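Local atomic coordinates of beta-glucuronidase (uncultured Clostridium sp., PDB entry 6U7J), a protein that catalyses the hydrolysis of beta-glucuronides, as a gut microbial glycoside hydrolase that can probably reactivate estrogens by removing glucuronic acid from their conjugates. Residues R437-V451 with S459-F471. Sequence-based numbering, arbitrary orientation.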
ATOM      1  N   ARG B 437     -14.413  19.949 -41.601  1.00 40.26           N
ATOM      2  CA  ARG B 437     -15.400  21.022 -41.732  1.00 42.01           C
ATOM      3  C   ARG B 437     -16.367  20.761 -42.878  1.00 41.08           C
ATOM      4  O   ARG B 437     -17.544  21.125 -42.779  1.00 41.28           O
ATOM      5  CB  ARG B 437     -14.699  22.365 -41.915  1.00 41.73           C
ATOM      6  CG  ARG B 437     -14.127  22.911 -40.620  1.00 44.98           C
ATOM      7  CD  ARG B 437     -13.668  24.347 -40.771  1.00 44.04           C
ATOM      8  NE  ARG B 437     -12.723  24.679 -39.716  1.00 48.28           N
ATOM      9  CZ  ARG B 437     -13.079  25.038 -38.490  1.00 46.34           C
ATOM     10  NH1 ARG B 437     -14.372  25.130 -38.167  1.00 42.16           N
ATOM     11  NH2 ARG B 437     -12.141  25.314 -37.595  1.00 42.59           N
ATOM     12  N   LYS B 438     -15.909  20.102 -43.957  1.00 40.68           N
ATOM     13  CA  LYS B 438     -16.836  19.812 -45.051  1.00 44.93           C
ATOM     14  C   LYS B 438     -17.803  18.692 -44.679  1.00 42.97           C
ATOM     15  O   LYS B 438     -18.939  18.673 -45.161  1.00 50.11           O
ATOM     16  CB  LYS B 438     -16.084  19.478 -46.350  1.00 40.28           C
ATOM     17  CG  LYS B 438     -17.038  19.321 -47.538  1.00 50.99           C
ATOM     18  CD  LYS B 438     -16.572  20.031 -48.817  1.00 60.21           C
ATOM     19  CE  LYS B 438     -15.269  19.444 -49.340  1.00 64.91           C
ATOM     20  NZ  LYS B 438     -15.492  18.513 -50.496  1.00 67.38           N
ATOM     21  N   LEU B 439     -17.389  17.765 -43.814  1.00 39.43           N
ATOM     22  CA  LEU B 439     -18.287  16.703 -43.368  1.00 34.53           C
ATOM     23  C   LEU B 439     -19.341  17.227 -42.406  1.00 38.89           C
ATOM     24  O   LEU B 439     -20.489  16.763 -42.417  1.00 40.11           O
ATOM     25  CB  LEU B 439     -17.489  15.597 -42.680  1.00 40.09           C
ATOM     26  CG  LEU B 439     -16.625  14.671 -43.520  1.00 42.24           C
ATOM     27  CD1 LEU B 439     -15.750  13.856 -42.586  1.00 41.53           C
ATOM     28  CD2 LEU B 439     -17.499  13.766 -44.372  1.00 42.32           C
ATOM     29  N   ASP B 440     -18.962  18.151 -41.529  1.00 37.75           N
ATOM     30  CA  ASP B 440     -19.829  18.578 -40.436  1.00 42.27           C
ATOM     31  C   ASP B 440     -19.682  20.083 -40.281  1.00 42.75           C
ATOM     32  O   ASP B 440     -18.649  20.560 -39.811  1.00 46.33           O
ATOM     33  CB  ASP B 440     -19.471  17.854 -39.133  1.00 45.07           C
ATOM     34  CG  ASP B 440     -20.464  18.136 -38.008  1.00 45.55           C
ATOM     35  OD1 ASP B 440     -21.476  18.817 -38.263  1.00 45.42           O
ATOM     36  OD2 ASP B 440     -20.237  17.668 -36.865  1.00 41.39           O
ATOM     37  N   SER B 441     -20.703  20.823 -40.684  1.00 46.82           N
ATOM     38  CA  SER B 441     -20.745  22.264 -40.493  1.00 49.13           C
ATOM     39  C   SER B 441     -21.308  22.652 -39.133  1.00 47.46           C
ATOM     40  O   SER B 441     -21.357  23.840 -38.816  1.00 54.92           O
ATOM     41  CB  SER B 441     -21.586  22.910 -41.599  1.00 46.96           C
ATOM     42  OG  SER B 441     -22.807  22.210 -41.783  1.00 45.92           O
ATOM     43  N   GLU B 442     -21.715  21.679 -38.326  1.00 49.64           N
ATOM     44  CA  GLU B 442     -22.498  21.918 -37.125  1.00 50.44           C
ATOM     45  C   GLU B 442     -21.696  21.820 -35.842  1.00 45.81           C
ATOM     46  O   GLU B 442     -22.292  21.893 -34.762  1.00 51.37           O
ATOM     47  CB  GLU B 442     -23.653  20.914 -37.046  1.00 50.54           C
ATOM     48  CG  GLU B 442     -24.447  20.784 -38.325  1.00 54.69           C
ATOM     49  CD  GLU B 442     -25.295  21.997 -38.574  1.00 56.64           C
ATOM     50  OE1 GLU B 442     -26.376  22.101 -37.952  1.00 61.21           O
ATOM     51  OE2 GLU B 442     -24.867  22.856 -39.375  1.00 60.40           O
ATOM     52  N   ARG B 443     -20.382  21.620 -35.911  1.00 43.62           N
ATOM     53  CA  ARG B 443     -19.639  21.398 -34.673  1.00 44.60           C
ATOM     54  C   ARG B 443     -18.256  22.031 -34.734  1.00 40.60           C
ATOM     55  O   ARG B 443     -17.569  21.937 -35.758  1.00 37.47           O
ATOM     56  CB  ARG B 443     -19.496  19.900 -34.359  1.00 40.27           C
ATOM     57  CG  ARG B 443     -20.702  19.248 -33.700  1.00 38.27           C
ATOM     58  CD  ARG B 443     -20.437  17.736 -33.532  1.00 38.83           C
ATOM     59  NE  ARG B 443     -21.605  16.967 -33.095  1.00 33.93           N
ATOM     60  CZ  ARG B 443     -22.421  16.317 -33.920  1.00 35.35           C
ATOM     61  NH1 ARG B 443     -22.213  16.350 -35.225  1.00 35.54           N
ATOM     62  NH2 ARG B 443     -23.452  15.639 -33.445  1.00 35.16           N
ATOM     63  N   PRO B 444     -17.839  22.683 -33.656  1.00 37.49           N
ATOM     64  CA  PRO B 444     -16.467  23.196 -33.558  1.00 39.21           C
ATOM     65  C   PRO B 444     -15.424  22.091 -33.684  1.00 37.72           C
ATOM     66  O   PRO B 444     -15.679  20.921 -33.399  1.00 36.16           O
ATOM     67  CB  PRO B 444     -16.418  23.816 -32.156  1.00 36.24           C
ATOM     68  CG  PRO B 444     -17.811  23.948 -31.725  1.00 40.95           C
ATOM     69  CD  PRO B 444     -18.677  23.031 -32.504  1.00 35.70           C
ATOM     70  N   ILE B 445     -14.222  22.504 -34.081  1.00 34.10           N
ATOM     71  CA  ILE B 445     -13.083  21.643 -34.366  1.00 36.61           C
ATOM     72  C   ILE B 445     -11.943  22.060 -33.445  1.00 37.53           C
ATOM     73  O   ILE B 445     -11.744  23.258 -33.218  1.00 38.25           O
ATOM     74  CB  ILE B 445     -12.656  21.787 -35.847  1.00 37.12           C
ATOM     75  CG1 ILE B 445     -13.735  21.253 -36.776  1.00 33.76           C
ATOM     76  CG2 ILE B 445     -11.325  21.115 -36.106  1.00 36.75           C
ATOM     77  CD1 ILE B 445     -14.104  19.855 -36.476  1.00 40.04           C
ATOM     78  N   THR B 446     -11.185  21.085 -32.926  1.00 37.44           N
ATOM     79  CA  THR B 446     -10.001  21.397 -32.123  1.00 35.33           C
ATOM     80  C   THR B 446      -8.970  20.276 -32.233  1.00 35.78           C
ATOM     81  O   THR B 446      -9.158  19.281 -32.939  1.00 30.30           O
ATOM     82  CB  THR B 446     -10.358  21.646 -30.651  1.00 36.97           C
ATOM     83  OG1 THR B 446      -9.201  22.122 -29.951  1.00 41.23           O
ATOM     84  CG2 THR B 446     -10.832  20.369 -29.977  1.00 36.09           C
ATOM     85  N   GLY B 447      -7.853  20.489 -31.544  1.00 36.06           N
ATOM     86  CA  GLY B 447      -6.797  19.512 -31.340  1.00 36.04           C
ATOM     87  C   GLY B 447      -5.967  20.032 -30.186  1.00 38.34           C
ATOM     88  O   GLY B 447      -5.934  21.240 -29.936  1.00 38.31           O
ATOM     89  N   THR B 448      -5.321  19.125 -29.457  1.00 36.49           N
ATOM     90  CA  THR B 448      -4.642  19.536 -28.240  1.00 33.28           C
ATOM     91  C   THR B 448      -3.162  19.779 -28.494  1.00 35.46           C
ATOM     92  O   THR B 448      -2.516  19.083 -29.280  1.00 32.08           O
ATOM     93  CB  THR B 448      -4.796  18.509 -27.113  1.00 35.10           C
ATOM     94  OG1 THR B 448      -4.032  17.332 -27.426  1.00 39.64           O
ATOM     95  CG2 THR B 448      -6.257  18.156 -26.918  1.00 32.26           C
ATOM     96  N   MET B 449      -2.628  20.762 -27.776  1.00 35.02           N
ATOM     97  CA  MET B 449      -1.268  21.245 -27.944  1.00 34.23           C
ATOM     98  C   MET B 449      -0.376  20.756 -26.821  1.00 38.37           C
ATOM     99  O   MET B 449      -0.775  20.748 -25.651  1.00 35.65           O
ATOM    100  CB  MET B 449      -1.234  22.778 -27.935  1.00 38.71           C
ATOM    101  CG  MET B 449      -1.942  23.439 -29.094  1.00 40.97           C
ATOM    102  SD  MET B 449      -0.956  23.247 -30.568  1.00 42.71           S
ATOM    103  CE  MET B 449      -1.915  21.987 -31.414  1.00 33.84           C
ATOM    104  N   ASN B 450       0.859  20.418 -27.171  1.00 39.07           N
ATOM    105  CA  ASN B 450       1.915  20.345 -26.174  1.00 41.87           C
ATOM    106  C   ASN B 450       3.140  21.194 -26.498  1.00 37.70           C
ATOM    107  O   ASN B 450       3.857  21.552 -25.563  1.00 38.55           O
ATOM    108  CB  ASN B 450       2.351  18.890 -25.950  1.00 41.21           C
ATOM    109  CG  ASN B 450       3.340  18.433 -26.973  1.00 41.63           C
ATOM    110  OD1 ASN B 450       3.001  18.288 -28.145  1.00 47.42           O
ATOM    111  ND2 ASN B 450       4.582  18.229 -26.556  1.00 45.37           N
ATOM    112  N   VAL B 451       3.396  21.547 -27.768  1.00 38.06           N
ATOM    113  CA  VAL B 451       4.560  22.364 -28.132  1.00 37.01           C
ATOM    114  C   VAL B 451       4.384  23.771 -27.573  1.00 37.51           C
ATOM    115  O   VAL B 451       3.276  24.160 -27.190  1.00 36.05           O
ATOM    116  CB  VAL B 451       4.774  22.432 -29.656  1.00 39.75           C
ATOM    117  CG1 VAL B 451       4.927  21.042 -30.278  1.00 38.26           C
ATOM    118  CG2 VAL B 451       3.636  23.202 -30.316  1.00 34.98           C
ATOM    119  N   SER B 459      -2.837  25.902 -34.625  1.00 37.67           N
ATOM    120  CA  SER B 459      -4.043  26.170 -33.843  1.00 38.76           C
ATOM    121  C   SER B 459      -4.919  27.248 -34.466  1.00 39.54           C
ATOM    122  O   SER B 459      -6.106  27.334 -34.117  1.00 35.48           O
ATOM    123  CB  SER B 459      -3.703  26.559 -32.401  1.00 39.02           C
ATOM    124  OG  SER B 459      -3.348  25.407 -31.651  1.00 38.90           O
ATOM    125  N   GLN B 460      -4.381  28.062 -35.383  1.00 40.36           N
ATOM    126  CA  GLN B 460      -5.223  29.028 -36.085  1.00 40.99           C
ATOM    127  C   GLN B 460      -6.373  28.357 -36.839  1.00 41.77           C
ATOM    128  O   GLN B 460      -7.382  29.014 -37.110  1.00 37.60           O
ATOM    129  CB  GLN B 460      -4.388  29.867 -37.053  1.00 40.94           C
ATOM    130  CG  GLN B 460      -3.782  29.078 -38.215  1.00 40.82           C
ATOM    131  CD  GLN B 460      -2.445  28.456 -37.842  1.00 45.85           C
ATOM    132  OE1 GLN B 460      -2.074  28.431 -36.668  1.00 45.95           O
ATOM    133  NE2 GLN B 460      -1.718  27.947 -38.834  1.00 42.86           N
ATOM    134  N   PHE B 461      -6.257  27.064 -37.164  1.00 38.99           N
ATOM    135  CA  PHE B 461      -7.312  26.369 -37.890  1.00 35.52           C
ATOM    136  C   PHE B 461      -8.456  25.908 -36.997  1.00 40.25           C
ATOM    137  O   PHE B 461      -9.479  25.460 -37.524  1.00 40.54           O
ATOM    138  CB  PHE B 461      -6.741  25.152 -38.636  1.00 38.15           C
ATOM    139  CG  PHE B 461      -5.610  25.489 -39.582  1.00 40.19           C
ATOM    140  CD1 PHE B 461      -5.752  26.481 -40.535  1.00 40.57           C
ATOM    141  CD2 PHE B 461      -4.404  24.812 -39.513  1.00 39.26           C
ATOM    142  CE1 PHE B 461      -4.709  26.795 -41.400  1.00 43.24           C
ATOM    143  CE2 PHE B 461      -3.361  25.119 -40.378  1.00 42.94           C
ATOM    144  CZ  PHE B 461      -3.516  26.114 -41.323  1.00 41.15           C
ATOM    145  N   PHE B 462      -8.320  26.005 -35.675  1.00 35.78           N
ATOM    146  CA  PHE B 462      -9.300  25.444 -34.754  1.00 37.79           C
ATOM    147  C   PHE B 462     -10.283  26.512 -34.302  1.00 38.24           C
ATOM    148  O   PHE B 462     -10.017  27.710 -34.387  1.00 38.48           O
ATOM    149  CB  PHE B 462      -8.616  24.830 -33.520  1.00 38.15           C
ATOM    150  CG  PHE B 462      -7.623  23.751 -33.842  1.00 38.89           C
ATOM    151  CD1 PHE B 462      -7.774  22.956 -34.974  1.00 38.72           C
ATOM    152  CD2 PHE B 462      -6.545  23.519 -33.003  1.00 37.96           C
ATOM    153  CE1 PHE B 462      -6.858  21.951 -35.267  1.00 37.87           C
ATOM    154  CE2 PHE B 462      -5.629  22.517 -33.285  1.00 39.96           C
ATOM    155  CZ  PHE B 462      -5.781  21.735 -34.421  1.00 38.69           C
ATOM    156  N   ASP B 463     -11.428  26.055 -33.804  1.00 39.28           N
ATOM    157  CA  ASP B 463     -12.409  26.937 -33.190  1.00 35.45           C
ATOM    158  C   ASP B 463     -12.173  27.117 -31.696  1.00 43.42           C
ATOM    159  O   ASP B 463     -12.548  28.155 -31.131  1.00 41.84           O
ATOM    160  CB  ASP B 463     -13.814  26.394 -33.445  1.00 35.97           C
ATOM    161  CG  ASP B 463     -14.074  26.152 -34.935  1.00 44.93           C
ATOM    162  OD1 ASP B 463     -13.969  27.127 -35.714  1.00 49.37           O
ATOM    163  OD2 ASP B 463     -14.349  25.001 -35.339  1.00 39.28           O
ATOM    164  N   VAL B 464     -11.557  26.133 -31.044  1.00 40.09           N
ATOM    165  CA  VAL B 464     -11.158  26.227 -29.644  1.00 37.82           C
ATOM    166  C   VAL B 464      -9.701  25.819 -29.555  1.00 37.21           C
ATOM    167  O   VAL B 464      -9.265  24.902 -30.260  1.00 38.76           O
ATOM    168  CB  VAL B 464     -12.036  25.333 -28.738  1.00 37.72           C
ATOM    169  CG1 VAL B 464     -11.502  25.309 -27.298  1.00 38.85           C
ATOM    170  CG2 VAL B 464     -13.474  25.808 -28.761  1.00 34.84           C
ATOM    171  N   VAL B 465      -8.937  26.517 -28.719  1.00 37.92           N
ATOM    172  CA  VAL B 465      -7.546  26.141 -28.458  1.00 38.98           C
ATOM    173  C   VAL B 465      -7.502  25.275 -27.207  1.00 39.57           C
ATOM    174  O   VAL B 465      -8.046  25.650 -26.154  1.00 35.74           O
ATOM    175  CB  VAL B 465      -6.657  27.389 -28.309  1.00 39.08           C
ATOM    176  CG1 VAL B 465      -5.258  26.990 -27.829  1.00 38.75           C
ATOM    177  CG2 VAL B 465      -6.579  28.137 -29.618  1.00 39.53           C
ATOM    178  N   CYS B 466      -6.851  24.121 -27.321  1.00 37.91           N
ATOM    179  CA  CYS B 466      -6.791  23.115 -26.262  1.00 37.19           C
ATOM    180  C   CYS B 466      -5.321  22.863 -25.949  1.00 37.80           C
ATOM    181  O   CYS B 466      -4.552  22.516 -26.853  1.00 39.33           O
ATOM    182  CB  CYS B 466      -7.481  21.830 -26.722  1.00 32.40           C
ATOM    183  SG  CYS B 466      -9.280  21.948 -26.785  1.00 38.83           S
ATOM    184  N   ILE B 467      -4.921  23.043 -24.693  1.00 34.32           N
ATOM    185  CA  ILE B 467      -3.521  22.884 -24.317  1.00 35.27           C
ATOM    186  C   ILE B 467      -3.389  21.853 -23.201  1.00 36.76           C
ATOM    187  O   ILE B 467      -4.206  21.804 -22.271  1.00 34.73           O
ATOM    188  CB  ILE B 467      -2.868  24.226 -23.909  1.00 36.59           C
ATOM    189  CG1 ILE B 467      -3.447  24.755 -22.588  1.00 36.51           C
ATOM    190  CG2 ILE B 467      -3.050  25.254 -25.022  1.00 35.11           C
ATOM    191  CD1 ILE B 467      -2.758  26.001 -22.076  1.00 34.90           C
ATOM    192  N   ASN B 468      -2.360  21.015 -23.323  1.00 33.31           N
ATOM    193  CA  ASN B 468      -1.978  20.039 -22.313  1.00 32.88           C
ATOM    194  C   ASN B 468      -0.779  20.603 -21.559  1.00 33.41           C
ATOM    195  O   ASN B 468       0.294  20.791 -22.143  1.00 32.18           O
ATOM    196  CB  ASN B 468      -1.624  18.695 -22.953  1.00 35.16           C
ATOM    197  CG  ASN B 468      -2.836  17.981 -23.550  1.00 33.80           C
ATOM    198  OD1 ASN B 468      -3.976  18.426 -23.402  1.00 33.59           O
ATOM    199  ND2 ASN B 468      -2.588  16.857 -24.222  1.00 32.85           N
ATOM    200  N   ARG B 469      -0.954  20.873 -20.270  1.00 30.48           N
ATOM    201  CA  ARG B 469       0.039  21.634 -19.529  1.00 31.65           C
ATOM    202  C   ARG B 469       0.224  21.010 -18.162  1.00 33.03           C
ATOM    203  O   ARG B 469      -0.754  20.800 -17.441  1.00 34.40           O
ATOM    204  CB  ARG B 469      -0.386  23.103 -19.391  1.00 32.25           C
ATOM    205  CG  ARG B 469      -0.073  23.943 -20.633  1.00 33.24           C
ATOM    206  CD  ARG B 469       1.408  23.915 -20.904  1.00 34.68           C
ATOM    207  NE  ARG B 469       1.817  24.611 -22.117  1.00 32.06           N
ATOM    208  CZ  ARG B 469       2.163  23.992 -23.243  1.00 42.36           C
ATOM    209  NH1 ARG B 469       2.116  22.662 -23.312  1.00 38.40           N
ATOM    210  NH2 ARG B 469       2.568  24.694 -24.300  1.00 35.52           N
ATOM    211  N   TYR B 470       1.473  20.734 -17.805  1.00 33.38           N
ATOM    212  CA  TYR B 470       1.807  20.013 -16.590  1.00 32.27           C
ATOM    213  C   TYR B 470       2.824  20.797 -15.775  1.00 36.08           C
ATOM    214  O   TYR B 470       3.877  20.291 -15.368  1.00 34.92           O
ATOM    215  CB  TYR B 470       2.332  18.625 -16.921  1.00 31.99           C
ATOM    216  CG  TYR B 470       1.312  17.708 -17.525  1.00 30.20           C
ATOM    217  CD1 TYR B 470       0.488  16.948 -16.717  1.00 27.91           C
ATOM    218  CD2 TYR B 470       1.178  17.587 -18.909  1.00 34.75           C
ATOM    219  CE1 TYR B 470      -0.433  16.085 -17.243  1.00 30.25           C
ATOM    220  CE2 TYR B 470       0.245  16.707 -19.464  1.00 33.18           C
ATOM    221  CZ  TYR B 470      -0.557  15.962 -18.615  1.00 32.67           C
ATOM    222  OH  TYR B 470      -1.490  15.093 -19.105  1.00 36.46           O
ATOM    223  N   PHE B 471       2.519  22.070 -15.550  1.00 34.29           N
ATOM    224  CA  PHE B 471       3.307  22.844 -14.612  1.00 35.14           C
ATOM    225  C   PHE B 471       3.195  22.227 -13.225  1.00 32.54           C
ATOM    226  O   PHE B 471       2.115  21.826 -12.789  1.00 32.97           O
ATOM    227  CB  PHE B 471       2.842  24.297 -14.622  1.00 35.93           C
ATOM    228  CG  PHE B 471       3.136  25.011 -15.928  1.00 36.06           C
ATOM    229  CD1 PHE B 471       4.444  25.209 -16.347  1.00 38.01           C
ATOM    230  CD2 PHE B 471       2.111  25.469 -16.733  1.00 34.41           C
ATOM    231  CE1 PHE B 471       4.720  25.864 -17.548  1.00 39.11           C
ATOM    232  CE2 PHE B 471       2.382  26.126 -17.928  1.00 36.01           C
ATOM    233  CZ  PHE B 471       3.683  26.328 -18.330  1.00 33.81           C
TER
HETATM  234  O   HOH W   1      -5.547  23.986 -29.982  1.00 37.22           O
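The Phe462 ring lies with one face against the backbone of Thr446 and Gly447, Thr446 CA sitting 4.1 Å from the ring centroid in a CH-pi contact, while Met449 CE meets the ring's edge. Gly447 suits its place because a beta carbon there would fall 3.1 Å from Phe462 CZ. The Arg437 guanidinium carries Ile445 CG1 over one face; at its edge NH2 donates to Phe461 O (2.7 Å) and NH1 forms a salt bridge with Asp463 OD2 (2.8 Å), the guanidinium and carboxylate planes lying 81° apart. An aspartate fits here since OD2 takes Arg437 on its syn lone pair and Ile445 N on its anti one; Asp463 N returns a bond to Ile445 O. Thr446 OG1, anti to its own N (chi1 -172°), reaches Val464 O. Met449 N donates to Cys466 O, Asn468 N donates to Met449 O, and a water links Gly447 O, Cys466 N and Ser459 OG. Arg469, turned back at chi2, holds Asn450 O and Val451 O at its guanidinium edge, with Asp490 pairing its NE. Strands 445-449 and 465-468 are parallel neighbours in the TIM barrel, flanked by strands 409-416 and 502-506, and Arg437 ties in the end of helix 424-439.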